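Local coordinates for protein inosine-uridine preferring nucleoside hydrolase (Gardnerella vaginalis 315-A, PDB 6BA1) that is a calcium-binding member of the nucleoside hydrolase family, built around a mixed, mostly parallel beta sheet flanked by helices, at residues A[7-12]-A[126-131]; A[34-39]-A[133-138]; A[152-157]-A[190-195]. All coordinates share one frame; numbering follows the deposited sequence.

Interaction 1: A[7-12]-A[126-131]; sequences LILDLD and VYVPTG. With CA (calcium ion), chain S.
Asp12 and Thr130 meet at a calcium ion at the C-terminal ends of two neighbouring parallel strands in the central sheet of the nucleoside hydrolase fold. Asp12 OD1 binds the calcium at 2.6 Å. Thr130 uses its backbone O, also 2.6 Å from the metal. These two oxygens are neighbours because they share the ion, not because they bond to each other. Asp17 and Asp248 also bind it. The other carboxylate oxygen, Asp12 OD2, accepts a hydrogen bond from the backbone N of Asn41, which helps to fix how the carboxylate is turned.

One step behind the metal, Asp10 and Tyr127 join their side chains. Tyr127 OH donates to Asp10 OD1 over 2.6 Å, coming from above the carboxylate plane. Carboxylate and ring are 72° apart. Both side chains leave with CG opposite the backbone N (chi1 -171° for Asp10, 173° for Tyr127), and they converge on the same face of the sheet. Asp10 OD1 has a second donor in Asn135 ND2. Further back, Ile8 CG2 rests at the edge of the Tyr127 ring.

The strands are held in register by backbone bonds. Ile8 N donates to Val126 O, and Val128 N to Ile8 O. The bond from Asp10 N to Val128 O is weak. Thr130 N then donates to Asp10 O at 3.0 Å, carrying the pairing to the edge of the metal site.

The opposite face is apolar. Leu7, Leu9 and Val128 lie there, beneath helices 15-25 and 247-256. Leu9 CD2 runs beside Val128 CB at 3.9 Å. Leu7, two residues earlier on the strand, reaches over at a slant and places its CD1 3.5 Å from Val128 CG2.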
ATOM      1  N   LEU A   7     -29.159  -0.852  -6.874  1.00 26.15           N
ATOM      2  CA  LEU A   7     -27.829  -1.054  -7.460  1.00 24.99           C
ATOM      3  C   LEU A   7     -27.728  -0.527  -8.893  1.00 24.96           C
ATOM      4  O   LEU A   7     -28.639  -0.727  -9.689  1.00 25.52           O
ATOM      5  CB  LEU A   7     -27.514  -2.554  -7.443  1.00 24.32           C
ATOM      6  CG  LEU A   7     -26.265  -3.097  -8.143  1.00 23.32           C
ATOM      7  CD1 LEU A   7     -25.017  -2.375  -7.674  1.00 22.81           C
ATOM      8  CD2 LEU A   7     -26.133  -4.591  -7.886  1.00 23.08           C
ATOM      9  N   ILE A   8     -26.619   0.140  -9.208  1.00 24.47           N
ATOM     10  CA  ILE A   8     -26.242   0.472 -10.585  1.00 24.37           C
ATOM     11  C   ILE A   8     -24.857  -0.104 -10.844  1.00 23.31           C
ATOM     12  O   ILE A   8     -23.939   0.176 -10.094  1.00 22.89           O
ATOM     13  CB  ILE A   8     -26.189   1.998 -10.831  1.00 25.11           C
ATOM     14  CG1 ILE A   8     -27.581   2.617 -10.656  1.00 26.43           C
ATOM     15  CG2 ILE A   8     -25.636   2.309 -12.227  1.00 25.06           C
ATOM     16  CD1 ILE A   8     -27.596   4.133 -10.690  1.00 27.46           C
ATOM     17  N   LEU A   9     -24.710  -0.898 -11.901  1.00 23.05           N
ATOM     18  CA  LEU A   9     -23.401  -1.326 -12.386  1.00 22.32           C
ATOM     19  C   LEU A   9     -22.939  -0.388 -13.502  1.00 22.61           C
ATOM     20  O   LEU A   9     -23.758   0.144 -14.241  1.00 23.39           O
ATOM     21  CB  LEU A   9     -23.455  -2.770 -12.885  1.00 22.12           C
ATOM     22  CG  LEU A   9     -24.058  -3.807 -11.931  1.00 22.10           C
ATOM     23  CD1 LEU A   9     -23.981  -5.197 -12.520  1.00 22.10           C
ATOM     24  CD2 LEU A   9     -23.392  -3.785 -10.572  1.00 21.67           C
ATOM     25  N   ASP A  10     -21.624  -0.168 -13.595  1.00 22.15           N
ATOM     26  CA  ASP A  10     -21.011   0.663 -14.639  1.00 22.49           C
ATOM     27  C   ASP A  10     -19.968  -0.231 -15.302  1.00 22.04           C
ATOM     28  O   ASP A  10     -18.880  -0.434 -14.751  1.00 21.50           O
ATOM     29  CB  ASP A  10     -20.386   1.917 -14.018  1.00 22.63           C
ATOM     30  CG  ASP A  10     -19.918   2.941 -15.046  1.00 23.29           C
ATOM     31  OD1 ASP A  10     -20.528   4.024 -15.089  1.00 24.16           O
ATOM     32  OD2 ASP A  10     -18.917   2.703 -15.757  1.00 23.09           O
ATOM     33  N   LEU A  11     -20.297  -0.770 -16.481  1.00 22.44           N
ATOM     34  CA  LEU A  11     -19.609  -1.949 -17.023  1.00 22.22           C
ATOM     35  C   LEU A  11     -19.025  -1.789 -18.430  1.00 22.81           C
ATOM     36  O   LEU A  11     -19.677  -1.245 -19.333  1.00 23.60           O
ATOM     37  CB  LEU A  11     -20.569  -3.136 -17.039  1.00 22.34           C
ATOM     38  CG  LEU A  11     -21.276  -3.474 -15.726  1.00 21.99           C
ATOM     39  CD1 LEU A  11     -22.255  -4.616 -15.945  1.00 22.37           C
ATOM     40  CD2 LEU A  11     -20.267  -3.822 -14.638  1.00 21.28           C
ATOM     41  N   ASP A  12     -17.798  -2.288 -18.592  1.00 22.57           N
ATOM     42  CA  ASP A  12     -17.159  -2.476 -19.899  1.00 23.24           C
ATOM     43  C   ASP A  12     -17.326  -3.943 -20.295  1.00 23.46           C
ATOM     44  O   ASP A  12     -16.376  -4.710 -20.311  1.00 23.41           O
ATOM     45  CB  ASP A  12     -15.678  -2.009 -19.898  1.00 23.14           C
ATOM     46  CG  ASP A  12     -14.768  -2.743 -18.869  1.00 22.42           C
ATOM     47  OD1 ASP A  12     -15.238  -3.320 -17.861  1.00 21.85           O
ATOM     48  OD2 ASP A  12     -13.537  -2.717 -19.072  1.00 22.57           O
ATOM     49  N   VAL A 126     -26.509   2.295  -4.465  1.00 26.44           N
ATOM     50  CA  VAL A 126     -25.172   1.718  -4.436  1.00 25.27           C
ATOM     51  C   VAL A 126     -24.652   1.628  -5.872  1.00 24.48           C
ATOM     52  O   VAL A 126     -25.225   0.914  -6.681  1.00 24.26           O
ATOM     53  CB  VAL A 126     -25.186   0.309  -3.795  1.00 24.82           C
ATOM     54  CG1 VAL A 126     -23.767  -0.269  -3.726  1.00 23.84           C
ATOM     55  CG2 VAL A 126     -25.839   0.350  -2.416  1.00 25.83           C
ATOM     56  N   TYR A 127     -23.583   2.357  -6.182  1.00 24.21           N
ATOM     57  CA  TYR A 127     -23.007   2.398  -7.533  1.00 23.67           C
ATOM     58  C   TYR A 127     -21.723   1.573  -7.557  1.00 22.65           C
ATOM     59  O   TYR A 127     -20.822   1.845  -6.798  1.00 22.57           O
ATOM     60  CB  TYR A 127     -22.761   3.860  -7.922  1.00 24.39           C
ATOM     61  CG  TYR A 127     -22.025   4.092  -9.226  1.00 24.06           C
ATOM     62  CD1 TYR A 127     -22.676   4.062 -10.452  1.00 24.33           C
ATOM     63  CD2 TYR A 127     -20.672   4.398  -9.221  1.00 23.69           C
ATOM     64  CE1 TYR A 127     -21.993   4.304 -11.644  1.00 24.24           C
ATOM     65  CE2 TYR A 127     -19.977   4.642 -10.393  1.00 23.57           C
ATOM     66  CZ  TYR A 127     -20.633   4.596 -11.602  1.00 23.85           C
ATOM     67  OH  TYR A 127     -19.898   4.853 -12.740  1.00 23.90           O
ATOM     68  N   VAL A 128     -21.653   0.572  -8.428  1.00 22.07           N
ATOM     69  CA  VAL A 128     -20.579  -0.431  -8.422  1.00 21.31           C
ATOM     70  C   VAL A 128     -19.917  -0.488  -9.799  1.00 21.02           C
ATOM     71  O   VAL A 128     -20.276  -1.314 -10.627  1.00 20.92           O
ATOM     72  CB  VAL A 128     -21.136  -1.813  -8.019  1.00 21.17           C
ATOM     73  CG1 VAL A 128     -20.084  -2.916  -8.145  1.00 20.63           C
ATOM     74  CG2 VAL A 128     -21.691  -1.749  -6.604  1.00 21.61           C
ATOM     75  N   PRO A 129     -18.949   0.406 -10.050  1.00 21.04           N
ATOM     76  CA  PRO A 129     -18.270   0.495 -11.341  1.00 20.97           C
ATOM     77  C   PRO A 129     -17.097  -0.447 -11.473  1.00 20.47           C
ATOM     78  O   PRO A 129     -16.146  -0.322 -10.727  1.00 20.33           O
ATOM     79  CB  PRO A 129     -17.783   1.943 -11.363  1.00 21.45           C
ATOM     80  CG  PRO A 129     -17.535   2.246  -9.935  1.00 21.49           C
ATOM     81  CD  PRO A 129     -18.536   1.487  -9.143  1.00 21.39           C
ATOM     82  N   THR A 130     -17.161  -1.371 -12.421  1.00 20.39           N
ATOM     83  CA  THR A 130     -16.048  -2.290 -12.686  1.00 20.16           C
ATOM     84  C   THR A 130     -15.489  -2.098 -14.102  1.00 20.47           C
ATOM     85  O   THR A 130     -14.983  -3.039 -14.737  1.00 20.56           O
ATOM     86  CB  THR A 130     -16.450  -3.751 -12.437  1.00 20.05           C
ATOM     87  OG1 THR A 130     -17.150  -4.261 -13.574  1.00 20.36           O
ATOM     88  CG2 THR A 130     -17.329  -3.874 -11.200  1.00 19.98           C
ATOM     89  N   GLY A 131     -15.626  -0.867 -14.592  1.00 20.83           N
ATOM     90  CA  GLY A 131     -14.873  -0.397 -15.735  1.00 21.27           C
ATOM     91  C   GLY A 131     -14.174   0.874 -15.286  1.00 21.45           C
ATOM     92  O   GLY A 131     -14.145   1.178 -14.096  1.00 21.20           O
TER
HETATM   93 CA    CA S 400     -13.977  -4.874 -16.270  1.00 21.20          CA

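Interaction 2: A[34-39]-A[133-138]; sequences GITGTY and MTNIAA
Asn135 of helix 134-142 reaches to the end of strand 31-37, and its amide touches Thr36, Gly37 and Thr38. The contact ties a helix lying over the central sheet to the loop that leaves one of its strands. Asn135 has the most surface buried here, followed by Thr134 and Tyr39.

The amide nitrogen does most of the touching. Asn135 ND2 donates to Gly37 O over 3.3 Å, with an N-H...O angle of 153°. The acceptor lies close to the amide plane, but the donor stands above the carbonyl plane of Gly37. The Thr36 and Asn135 side chains run toward each other, and Thr36 CG2 meets the same nitrogen, while Thr38 CB comes obliquely to within 3.4 Å of Asn135 ND2. Asn135 ND2 also donates to Asp10 OD1 on the adjacent strand, and Asn135 OD1 accepts from Leu69 N. Bonds at both ends of the amide fix its rotation.

The second link is between Tyr39 and Thr134. Tyr39 OH donates to Thr134 OG1 at 2.8 Å, and that oxygen sits at the ring edge, near its plane. The two side chains cross at about a right angle. Tyr39 starts with CG between its backbone N and carbonyl carbon (chi1 63°), a course that carries the ring across to the helix. Thr134 OG1 is also bonded to Asp177 OD2, and the Tyr39 ring meets Phe78.

The contact is therefore mainly polar, though all its touching residues are buried. Two hydrogen bonds cross it, and Asn135 and Thr134 are each shared with partners beyond it: Asp10, Leu69 and Asp177.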
ATOM      1  N   GLY A  34     -30.153  -0.264 -13.179  1.00 27.28           N
ATOM      2  CA  GLY A  34     -29.619  -0.141 -14.525  1.00 27.23           C
ATOM      3  C   GLY A  34     -28.149  -0.486 -14.654  1.00 25.99           C
ATOM      4  O   GLY A  34     -27.435  -0.578 -13.667  1.00 25.18           O
ATOM      5  N   ILE A  35     -27.724  -0.690 -15.892  1.00 26.04           N
ATOM      6  CA  ILE A  35     -26.342  -0.960 -16.234  1.00 25.16           C
ATOM      7  C   ILE A  35     -25.858   0.219 -17.050  1.00 25.64           C
ATOM      8  O   ILE A  35     -26.235   0.381 -18.195  1.00 26.51           O
ATOM      9  CB  ILE A  35     -26.198  -2.275 -17.031  1.00 25.06           C
ATOM     10  CG1 ILE A  35     -26.514  -3.461 -16.120  1.00 24.64           C
ATOM     11  CG2 ILE A  35     -24.803  -2.412 -17.627  1.00 24.52           C
ATOM     12  CD1 ILE A  35     -26.626  -4.787 -16.823  1.00 24.89           C
ATOM     13  N   THR A  36     -25.038   1.061 -16.436  1.00 25.23           N
ATOM     14  CA  THR A  36     -24.323   2.102 -17.159  1.00 25.65           C
ATOM     15  C   THR A  36     -23.193   1.466 -17.987  1.00 25.14           C
ATOM     16  O   THR A  36     -22.446   0.640 -17.475  1.00 24.18           O
ATOM     17  CB  THR A  36     -23.748   3.130 -16.181  1.00 25.49           C
ATOM     18  OG1 THR A  36     -24.829   3.877 -15.595  1.00 26.37           O
ATOM     19  CG2 THR A  36     -22.796   4.064 -16.902  1.00 25.87           C
ATOM     20  N   GLY A  37     -23.061   1.863 -19.253  1.00 25.96           N
ATOM     21  CA  GLY A  37     -22.061   1.280 -20.162  1.00 25.79           C
ATOM     22  C   GLY A  37     -20.821   2.146 -20.279  1.00 25.76           C
ATOM     23  O   GLY A  37     -20.928   3.365 -20.379  1.00 26.50           O
ATOM     24  N   THR A  38     -19.644   1.524 -20.250  1.00 25.05           N
ATOM     25  CA  THR A  38     -18.383   2.232 -20.478  1.00 25.15           C
ATOM     26  C   THR A  38     -17.472   1.352 -21.345  1.00 25.18           C
ATOM     27  O   THR A  38     -17.941   0.363 -21.918  1.00 25.37           O
ATOM     28  CB  THR A  38     -17.736   2.691 -19.133  1.00 24.38           C
ATOM     29  OG1 THR A  38     -16.743   3.707 -19.365  1.00 24.84           O
ATOM     30  CG2 THR A  38     -17.114   1.520 -18.373  1.00 23.31           C
ATOM     31  N   TYR A  39     -16.187   1.702 -21.429  1.00 25.17           N
ATOM     32  CA  TYR A  39     -15.266   1.187 -22.453  1.00 25.66           C
ATOM     33  C   TYR A  39     -14.057   0.526 -21.795  1.00 24.89           C
ATOM     34  O   TYR A  39     -13.823   0.708 -20.599  1.00 24.09           O
ATOM     35  CB  TYR A  39     -14.796   2.344 -23.344  1.00 26.79           C
ATOM     36  CG  TYR A  39     -14.001   3.389 -22.577  1.00 26.59           C
ATOM     37  CD1 TYR A  39     -12.608   3.349 -22.543  1.00 26.54           C
ATOM     38  CD2 TYR A  39     -14.651   4.391 -21.853  1.00 26.60           C
ATOM     39  CE1 TYR A  39     -11.889   4.287 -21.831  1.00 26.50           C
ATOM     40  CE2 TYR A  39     -13.936   5.336 -21.134  1.00 26.60           C
ATOM     41  CZ  TYR A  39     -12.556   5.280 -21.125  1.00 26.53           C
ATOM     42  OH  TYR A  39     -11.831   6.195 -20.410  1.00 26.66           O
ATOM     43  N   MET A 133     -13.475   4.771 -14.448  1.00 22.99           N
ATOM     44  CA  MET A 133     -14.233   5.682 -13.603  1.00 23.41           C
ATOM     45  C   MET A 133     -14.763   6.887 -14.383  1.00 24.53           C
ATOM     46  O   MET A 133     -15.552   7.675 -13.837  1.00 25.14           O
ATOM     47  CB  MET A 133     -13.374   6.158 -12.425  1.00 23.49           C
ATOM     48  CG  MET A 133     -12.581   5.062 -11.710  1.00 22.67           C
ATOM     49  SD  MET A 133     -13.417   3.459 -11.550  1.00 21.73           S
ATOM     50  CE  MET A 133     -14.710   3.905 -10.433  1.00 21.96           C
ATOM     51  N   THR A 134     -14.321   7.027 -15.642  1.00 24.97           N
ATOM     52  CA  THR A 134     -14.733   8.090 -16.578  1.00 26.23           C
ATOM     53  C   THR A 134     -16.146   8.628 -16.396  1.00 26.88           C
ATOM     54  O   THR A 134     -16.354   9.848 -16.402  1.00 28.10           O
ATOM     55  CB  THR A 134     -14.605   7.601 -18.042  1.00 26.46           C
ATOM     56  OG1 THR A 134     -13.357   6.909 -18.218  1.00 25.91           O
ATOM     57  CG2 THR A 134     -14.682   8.771 -19.026  1.00 27.99           C
ATOM     58  N   ASN A 135     -17.103   7.717 -16.244  1.00 26.23           N
ATOM     59  CA  ASN A 135     -18.513   8.091 -16.114  1.00 26.91           C
ATOM     60  C   ASN A 135     -18.804   8.846 -14.819  1.00 27.29           C
ATOM     61  O   ASN A 135     -19.273   9.986 -14.869  1.00 28.63           O
ATOM     62  CB  ASN A 135     -19.426   6.866 -16.262  1.00 26.22           C
ATOM     63  CG  ASN A 135     -19.451   6.309 -17.681  1.00 26.40           C
ATOM     64  OD1 ASN A 135     -19.162   7.003 -18.657  1.00 27.35           O
ATOM     65  ND2 ASN A 135     -19.816   5.048 -17.796  1.00 25.66           N
ATOM     66  N   ILE A 136     -18.522   8.237 -13.672  1.00 26.33           N
ATOM     67  CA  ILE A 136     -18.799   8.905 -12.382  1.00 26.84           C
ATOM     68  C   ILE A 136     -17.912  10.136 -12.086  1.00 27.76           C
ATOM     69  O   ILE A 136     -18.272  10.980 -11.261  1.00 28.74           O
ATOM     70  CB  ILE A 136     -18.805   7.913 -11.195  1.00 25.79           C
ATOM     71  CG1 ILE A 136     -19.438   8.583  -9.962  1.00 26.62           C
ATOM     72  CG2 ILE A 136     -17.410   7.369 -10.905  1.00 24.88           C
ATOM     73  CD1 ILE A 136     -20.252   7.659  -9.091  1.00 26.12           C
ATOM     74  N   ALA A 137     -16.769  10.246 -12.766  1.00 27.64           N
ATOM     75  CA  ALA A 137     -15.970  11.476 -12.740  1.00 28.79           C
ATOM     76  C   ALA A 137     -16.727  12.639 -13.374  1.00 30.46           C
ATOM     77  O   ALA A 137     -16.775  13.737 -12.812  1.00 31.77           O
ATOM     78  CB  ALA A 137     -14.656  11.271 -13.463  1.00 28.43           C
ATOM     79  N   ALA A 138     -17.308  12.386 -14.548  1.00 30.58           N
ATOM     80  CA  ALA A 138     -18.167  13.357 -15.228  1.00 32.28           C
ATOM     81  C   ALA A 138     -19.439  13.681 -14.429  1.00 32.99           C
ATOM     82  O   ALA A 138     -19.915  14.819 -14.456  1.00 34.79           O
ATOM     83  CB  ALA A 138     -18.527  12.863 -16.621  1.00 32.26           C
TER

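Interaction 3: A[152-157]-A[190-195]; sequences KIVLMG and PVTMIG
Leu155 crosses over Val191 and Met193 between two parallel strands, 152-156 and 191-194. They are neighbours in the central sheet and form a beta-alpha-beta crossover, with helix 178-187 in the connection.

At its root, Leu155 CB lies near Pro129 O of the next strand and Met133 CE. CG comes next, set between the backbone N and the carbonyl carbon (chi1 73°), and it passes 4.1 Å from Met193 CA. There the chain forks. CD1 goes to Met193 CG at 4.1 Å. CD2 turns to the other neighbour and meets Val191 CG1 at 3.5 Å. Phe185 of helix 178-187 covers Leu155 and Met193, and Leu184 covers Ile153 and Val191.

Val154 and Ile194 pack on the opposite face. Val154 CG1 meets Ile194 CD1 at 3.5 Å, the two side chains crossing at a slant. Met156 is on this face too, against helix 247-256, with its side chain about 6 Å from the bound calcium.

The backbone bonds are uneven. Ile153 N donates to Pro190 O at 3.1 Å. The bonds from Thr192 N to Ile153 O and from Leu155 N to Thr192 O are weak and bent. Ile194 N to Leu155 O is sounder, at 3.0 Å. Gly157 N closes the series on Ile194 O, just before Gly195, which holds the N-cap position of helix 196-199.

Polar pairing is thus left to the backbone, while the side chains that meet across the strands do so mainly through apolar carbon, so cohesion on both faces probably comes largely from hydrophobic packing.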
ATOM      1  N   LYS A 152     -23.338   4.484  -1.213  1.00 27.48           N
ATOM      2  CA  LYS A 152     -21.950   4.050  -1.326  1.00 26.43           C
ATOM      3  C   LYS A 152     -21.528   3.671  -2.746  1.00 25.26           C
ATOM      4  O   LYS A 152     -22.313   3.167  -3.511  1.00 24.95           O
ATOM      5  CB  LYS A 152     -21.649   2.883  -0.367  1.00 26.11           C
ATOM      6  CG  LYS A 152     -22.434   1.608  -0.592  1.00 25.61           C
ATOM      7  CD  LYS A 152     -21.979   0.538   0.387  1.00 25.52           C
ATOM      8  CE  LYS A 152     -22.580  -0.827   0.107  1.00 25.06           C
ATOM      9  NZ  LYS A 152     -21.749  -1.901   0.741  1.00 24.83           N
ATOM     10  N   ILE A 153     -20.267   3.938  -3.064  1.00 24.79           N
ATOM     11  CA  ILE A 153     -19.627   3.481  -4.289  1.00 23.78           C
ATOM     12  C   ILE A 153     -18.693   2.331  -3.918  1.00 23.00           C
ATOM     13  O   ILE A 153     -18.046   2.386  -2.883  1.00 23.30           O
ATOM     14  CB  ILE A 153     -18.846   4.626  -4.969  1.00 24.04           C
ATOM     15  CG1 ILE A 153     -19.803   5.748  -5.381  1.00 25.04           C
ATOM     16  CG2 ILE A 153     -18.069   4.109  -6.174  1.00 23.13           C
ATOM     17  CD1 ILE A 153     -19.147   7.065  -5.679  1.00 25.80           C
ATOM     18  N   VAL A 154     -18.638   1.290  -4.742  1.00 22.19           N
ATOM     19  CA  VAL A 154     -17.804   0.111  -4.481  1.00 21.64           C
ATOM     20  C   VAL A 154     -17.207  -0.374  -5.795  1.00 20.98           C
ATOM     21  O   VAL A 154     -17.785  -1.212  -6.464  1.00 20.69           O
ATOM     22  CB  VAL A 154     -18.604  -1.034  -3.796  1.00 21.71           C
ATOM     23  CG1 VAL A 154     -17.714  -2.243  -3.530  1.00 21.38           C
ATOM     24  CG2 VAL A 154     -19.262  -0.556  -2.510  1.00 22.56           C
ATOM     25  N   LEU A 155     -16.048   0.161  -6.159  1.00 20.90           N
ATOM     26  CA  LEU A 155     -15.438  -0.118  -7.466  1.00 20.50           C
ATOM     27  C   LEU A 155     -14.551  -1.350  -7.465  1.00 20.18           C
ATOM     28  O   LEU A 155     -14.140  -1.824  -6.408  1.00 20.30           O
ATOM     29  CB  LEU A 155     -14.624   1.090  -7.938  1.00 20.78           C
ATOM     30  CG  LEU A 155     -13.289   1.362  -7.230  1.00 20.99           C
ATOM     31  CD1 LEU A 155     -12.099   0.860  -8.044  1.00 20.76           C
ATOM     32  CD2 LEU A 155     -13.115   2.839  -6.924  1.00 21.68           C
ATOM     33  N   MET A 156     -14.280  -1.858  -8.664  1.00 19.95           N
ATOM     34  CA  MET A 156     -13.214  -2.829  -8.899  1.00 19.89           C
ATOM     35  C   MET A 156     -12.176  -2.123  -9.749  1.00 20.02           C
ATOM     36  O   MET A 156     -12.486  -1.595 -10.816  1.00 20.07           O
ATOM     37  CB  MET A 156     -13.740  -4.114  -9.563  1.00 19.81           C
ATOM     38  CG  MET A 156     -12.871  -4.738 -10.664  1.00 19.96           C
ATOM     39  SD  MET A 156     -11.131  -5.046 -10.273  1.00 20.26           S
ATOM     40  CE  MET A 156     -10.451  -5.282 -11.925  1.00 20.60           C
ATOM     41  N   GLY A 157     -10.945  -2.124  -9.259  1.00 20.23           N
ATOM     42  CA  GLY A 157      -9.837  -1.445  -9.911  1.00 20.52           C
ATOM     43  C   GLY A 157      -8.710  -1.095  -8.953  1.00 20.90           C
ATOM     44  O   GLY A 157      -8.870  -1.163  -7.733  1.00 20.97           O
ATOM     45  N   PRO A 190     -18.130   8.101  -0.402  1.00 28.85           N
ATOM     46  CA  PRO A 190     -17.856   6.868   0.337  1.00 28.15           C
ATOM     47  C   PRO A 190     -17.508   5.686  -0.557  1.00 26.53           C
ATOM     48  O   PRO A 190     -18.316   4.788  -0.746  1.00 25.96           O
ATOM     49  CB  PRO A 190     -19.117   6.663   1.175  1.00 28.94           C
ATOM     50  CG  PRO A 190     -20.175   7.334   0.409  1.00 29.38           C
ATOM     51  CD  PRO A 190     -19.547   8.488  -0.307  1.00 29.77           C
ATOM     52  N   VAL A 191     -16.295   5.700  -1.098  1.00 25.97           N
ATOM     53  CA  VAL A 191     -15.797   4.678  -2.017  1.00 24.66           C
ATOM     54  C   VAL A 191     -15.206   3.495  -1.235  1.00 24.29           C
ATOM     55  O   VAL A 191     -14.743   3.657  -0.117  1.00 25.02           O
ATOM     56  CB  VAL A 191     -14.748   5.263  -2.976  1.00 24.47           C
ATOM     57  CG1 VAL A 191     -14.207   4.197  -3.929  1.00 23.33           C
ATOM     58  CG2 VAL A 191     -15.317   6.441  -3.749  1.00 25.06           C
ATOM     59  N   THR A 192     -15.270   2.310  -1.828  1.00 23.35           N
ATOM     60  CA  THR A 192     -14.569   1.124  -1.359  1.00 23.05           C
ATOM     61  C   THR A 192     -13.846   0.530  -2.560  1.00 22.21           C
ATOM     62  O   THR A 192     -14.473  -0.010  -3.454  1.00 21.64           O
ATOM     63  CB  THR A 192     -15.536   0.077  -0.766  1.00 23.06           C
ATOM     64  OG1 THR A 192     -16.171   0.618   0.395  1.00 24.03           O
ATOM     65  CG2 THR A 192     -14.807  -1.212  -0.383  1.00 22.91           C
ATOM     66  N   MET A 193     -12.527   0.663  -2.590  1.00 22.30           N
ATOM     67  CA  MET A 193     -11.728   0.114  -3.684  1.00 21.74           C
ATOM     68  C   MET A 193     -11.516  -1.375  -3.468  1.00 21.53           C
ATOM     69  O   MET A 193     -11.054  -1.774  -2.412  1.00 22.02           O
ATOM     70  CB  MET A 193     -10.380   0.825  -3.777  1.00 22.12           C
ATOM     71  CG  MET A 193      -9.486   0.315  -4.897  1.00 21.76           C
ATOM     72  SD  MET A 193      -7.930   1.204  -4.935  1.00 22.43           S
ATOM     73  CE  MET A 193      -6.791  -0.157  -5.170  1.00 22.41           C
ATOM     74  N   ILE A 194     -11.859  -2.181  -4.469  1.00 20.99           N
ATOM     75  CA  ILE A 194     -11.567  -3.612  -4.457  1.00 20.98           C
ATOM     76  C   ILE A 194     -10.599  -3.886  -5.595  1.00 20.83           C
ATOM     77  O   ILE A 194     -11.002  -4.134  -6.728  1.00 20.49           O
ATOM     78  CB  ILE A 194     -12.865  -4.438  -4.491  1.00 20.80           C
ATOM     79  CG1 ILE A 194     -13.508  -4.355  -3.111  1.00 21.26           C
ATOM     80  CG2 ILE A 194     -12.610  -5.908  -4.826  1.00 20.88           C
ATOM     81  CD1 ILE A 194     -14.999  -4.414  -3.140  1.00 21.18           C
ATOM     82  N   GLY A 195      -9.311  -3.809  -5.260  1.00 21.26           N
ATOM     83  CA  GLY A 195      -8.230  -3.922  -6.227  1.00 21.37           C
ATOM     84  C   GLY A 195      -7.610  -5.299  -6.281  1.00 21.77           C
ATOM     85  O   GLY A 195      -8.105  -6.240  -5.660  1.00 21.92           O
TER

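All three interactions reach the same eight-stranded sheet. Interactions 1 and 2 have centres about 7 Å apart, and their segments alternate along the chain. Strands 6-11 and 31-37 are neighbours, and strand 125-129 leads into helix 134-142. Interaction 3 comes later in sequence, its centre about 10 Å from that of interaction 1 and 14 Å from that of interaction 2. Strands 125-129 and 152-156 pair directly, so interactions 1 and 3 form one continuous run of four parallel strands. Ile136 and Met133 pack against Ile153 and Leu155, joining interactions 2 and 3. Together they connect the strand ends at the calcium site with helices on both faces of the sheet.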